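Local coordinates for protein Trypsin/chymotrypsin inhibitor (Alocasia macrorrhizos, PDB 5YCZ) that inhibits trypsin and alpha-chymotrypsin as a homodimeric Kunitz-type inhibitor of the beta-trefoil fold, at residues T104-I109 with N113-I118. Numbering follows the deposited sequence.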
ATOM      1  N   THR A 104       1.606  -4.859  10.497  1.00 25.56           N
ATOM      2  CA  THR A 104       2.049  -3.614  11.105  1.00 26.67           C
ATOM      3  C   THR A 104       3.566  -3.576  11.214  1.00 27.88           C
ATOM      4  O   THR A 104       4.225  -4.612  11.327  1.00 28.85           O
ATOM      5  CB  THR A 104       1.457  -3.466  12.471  1.00 22.17           C
ATOM      6  OG1 THR A 104       1.645  -4.714  13.161  1.00 29.95           O
ATOM      7  CG2 THR A 104      -0.024  -3.155  12.367  1.00 18.99           C
ATOM      8  N   THR A 105       4.114  -2.368  11.175  1.00 29.34           N
ATOM      9  CA  THR A 105       5.484  -2.165  11.592  1.00 24.58           C
ATOM     10  C   THR A 105       5.571  -2.243  13.113  1.00 29.40           C
ATOM     11  O   THR A 105       4.591  -2.045  13.838  1.00 32.40           O
ATOM     12  CB  THR A 105       5.996  -0.816  11.097  1.00 24.26           C
ATOM     13  OG1 THR A 105       5.209   0.231  11.673  1.00 30.32           O
ATOM     14  CG2 THR A 105       5.848  -0.726   9.626  1.00 24.35           C
ATOM     15  N   SER A 106       6.759  -2.568  13.596  1.00 28.78           N
ATOM     16  CA  SER A 106       7.013  -2.584  15.025  1.00 26.14           C
ATOM     17  C   SER A 106       8.512  -2.443  15.229  1.00 33.03           C
ATOM     18  O   SER A 106       9.300  -3.010  14.470  1.00 31.35           O
ATOM     19  CB  SER A 106       6.496  -3.868  15.678  1.00 30.89           C
ATOM     20  OG  SER A 106       7.194  -4.136  16.882  1.00 32.18           O
ATOM     21  N   LYS A 107       8.903  -1.651  16.225  1.00 37.64           N
ATOM     22  CA  LYS A 107      10.307  -1.540  16.585  1.00 35.93           C
ATOM     23  C   LYS A 107      10.671  -2.417  17.770  1.00 37.37           C
ATOM     24  O   LYS A 107      11.861  -2.614  18.032  1.00 40.67           O
ATOM     25  CB  LYS A 107      10.673  -0.086  16.906  1.00 41.05           C
ATOM     26  CG  LYS A 107      10.352   0.930  15.826  1.00 40.36           C
ATOM     27  CD  LYS A 107      11.120   2.243  16.064  1.00 47.53           C
ATOM     28  CE  LYS A 107      12.320   2.426  15.103  1.00 53.78           C
ATOM     29  NZ  LYS A 107      13.585   1.708  15.502  1.00 45.90           N
ATOM     30  N   ALA A 108       9.678  -2.974  18.457  1.00 38.09           N
ATOM     31  CA  ALA A 108       9.879  -3.613  19.745  1.00 42.13           C
ATOM     32  C   ALA A 108      10.830  -4.806  19.640  1.00 48.31           C
ATOM     33  O   ALA A 108      11.212  -5.262  18.553  1.00 39.04           O
ATOM     34  CB  ALA A 108       8.544  -4.069  20.330  1.00 38.46           C
ATOM     35  N   ILE A 109      11.223  -5.294  20.820  1.00 48.52           N
ATOM     36  CA  ILE A 109      12.090  -6.458  20.931  1.00 44.45           C
ATOM     37  C   ILE A 109      11.290  -7.740  20.799  1.00 46.07           C
ATOM     38  O   ILE A 109      11.841  -8.776  20.399  1.00 43.22           O
ATOM     39  CB  ILE A 109      12.848  -6.411  22.272  1.00 47.44           C
ATOM     40  CG1 ILE A 109      13.702  -5.141  22.356  1.00 56.27           C
ATOM     41  CG2 ILE A 109      13.726  -7.625  22.459  1.00 47.17           C
ATOM     42  CD1 ILE A 109      14.139  -4.782  23.768  1.00 52.71           C
ATOM     43  N   ASN A 113       4.818 -10.728  13.807  1.00 24.48           N
ATOM     44  CA  ASN A 113       4.512 -11.668  12.731  1.00 26.29           C
ATOM     45  C   ASN A 113       4.458 -11.038  11.347  1.00 25.60           C
ATOM     46  O   ASN A 113       4.226 -11.761  10.365  1.00 23.08           O
ATOM     47  CB  ASN A 113       3.190 -12.364  13.009  1.00 25.85           C
ATOM     48  CG  ASN A 113       3.307 -13.371  14.106  1.00 34.59           C
ATOM     49  OD1 ASN A 113       2.462 -13.446  15.010  1.00 41.93           O
ATOM     50  ND2 ASN A 113       4.374 -14.154  14.050  1.00 30.91           N
ATOM     51  N   SER A 114       4.651  -9.732  11.225  1.00 20.94           N
ATOM     52  CA  SER A 114       4.786  -9.142   9.904  1.00 22.28           C
ATOM     53  C   SER A 114       6.243  -9.048   9.445  1.00 21.93           C
ATOM     54  O   SER A 114       6.515  -8.426   8.414  1.00 19.91           O
ATOM     55  CB  SER A 114       4.124  -7.757   9.867  1.00 26.15           C
ATOM     56  OG  SER A 114       4.299  -7.062  11.085  1.00 29.74           O
ATOM     57  N   ARG A 115       7.178  -9.662  10.165  1.00 21.59           N
ATOM     58  CA  ARG A 115       8.589  -9.575   9.811  1.00 29.31           C
ATOM     59  C   ARG A 115       8.977 -10.759   8.933  1.00 24.67           C
ATOM     60  O   ARG A 115       8.910 -11.918   9.360  1.00 22.62           O
ATOM     61  CB  ARG A 115       9.469  -9.527  11.056  1.00 30.04           C
ATOM     62  CG  ARG A 115       9.516  -8.173  11.732  1.00 28.56           C
ATOM     63  CD  ARG A 115       9.735  -8.365  13.222  1.00 30.06           C
ATOM     64  NE  ARG A 115       9.959  -7.094  13.891  1.00 34.82           N
ATOM     65  CZ  ARG A 115      10.017  -6.946  15.211  1.00 33.40           C
ATOM     66  NH1 ARG A 115       9.861  -7.990  16.010  1.00 31.28           N
ATOM     67  NH2 ARG A 115      10.208  -5.743  15.732  1.00 33.60           N
ATOM     68  N   PHE A 116       9.407 -10.459   7.718  1.00 23.15           N
ATOM     69  CA  PHE A 116       9.886 -11.473   6.800  1.00 24.45           C
ATOM     70  C   PHE A 116      11.329 -11.151   6.428  1.00 24.77           C
ATOM     71  O   PHE A 116      11.788 -10.014   6.575  1.00 23.62           O
ATOM     72  CB  PHE A 116       8.996 -11.543   5.549  1.00 17.83           C
ATOM     73  CG  PHE A 116       7.570 -11.877   5.847  1.00 18.13           C
ATOM     74  CD1 PHE A 116       6.686 -10.897   6.299  1.00 18.37           C
ATOM     75  CD2 PHE A 116       7.109 -13.170   5.696  1.00 16.30           C
ATOM     76  CE1 PHE A 116       5.367 -11.202   6.587  1.00 17.64           C
ATOM     77  CE2 PHE A 116       5.788 -13.488   5.984  1.00 19.08           C
ATOM     78  CZ  PHE A 116       4.908 -12.503   6.422  1.00 17.87           C
ATOM     79  N   ALA A 117      12.050 -12.174   5.973  1.00 23.82           N
ATOM     80  CA  ALA A 117      13.364 -11.993   5.379  1.00 28.51           C
ATOM     81  C   ALA A 117      13.410 -12.738   4.057  1.00 25.93           C
ATOM     82  O   ALA A 117      12.646 -13.681   3.838  1.00 30.59           O
ATOM     83  CB  ALA A 117      14.478 -12.493   6.298  1.00 30.03           C
ATOM     84  N   ILE A 118      14.303 -12.298   3.172  1.00 24.26           N
ATOM     85  CA  ILE A 118      14.544 -12.950   1.890  1.00 29.81           C
ATOM     86  C   ILE A 118      15.956 -13.518   1.861  1.00 31.06           C
ATOM     87  O   ILE A 118      16.915 -12.878   2.308  1.00 30.78           O
ATOM     88  CB  ILE A 118      14.335 -11.985   0.710  1.00 31.99           C
ATOM     89  CG1 ILE A 118      12.922 -11.420   0.739  1.00 30.86           C
ATOM     90  CG2 ILE A 118      14.588 -12.695  -0.623  1.00 34.23           C
ATOM     91  CD1 ILE A 118      12.829 -10.010   0.194  1.00 30.38           C
TER
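Arg115 reaches across to the loop 104-109 with its guanidinium group, and NH2 is shared between two backbone carbonyls, Ser106 O at 3.1 Å and Ala108 O at 3.0 Å. The two bonds differ in approach. In the bond to Ala108 O the N-H is fairly straight (155°) and NH2 is only modestly tilted from the carbonyl plane, whereas it stands above the plane of the Ser106 carbonyl, 69° out of it. The side chain is extended from CG to NE, and this length carries the guanidinium from the Arg115 backbone to the loop. Between the two acceptors the loop turns: Ser106 OG, swung anti to its own nitrogen (chi1 156°), accepts from Ala108 N in an ST turn, 3.2 Å between the two atoms. Nearer the start of the loop, Ser114 points its hydroxyl at the main chain of Thr104; the 2.5 Å from Ser114 OG, the donor, to Thr104 O is very short, and its exact length is doubtful. Thr104 OG1 is instead hydrogen-bonded to His112. The remaining guanidinium nitrogens are also engaged, NE in a salt bridge with Glu61 and NH1 with the carbonyls of Gly110 and Pro137. Across the two segments, every hydrogen bond runs from a side-chain donor to a main-chain carbonyl, so a buried arginine, its charge probably balanced by Glu61, ties the irregular loop to the residues leading into strand 116-120 of the beta-trefoil without any strand pairing between the two segments.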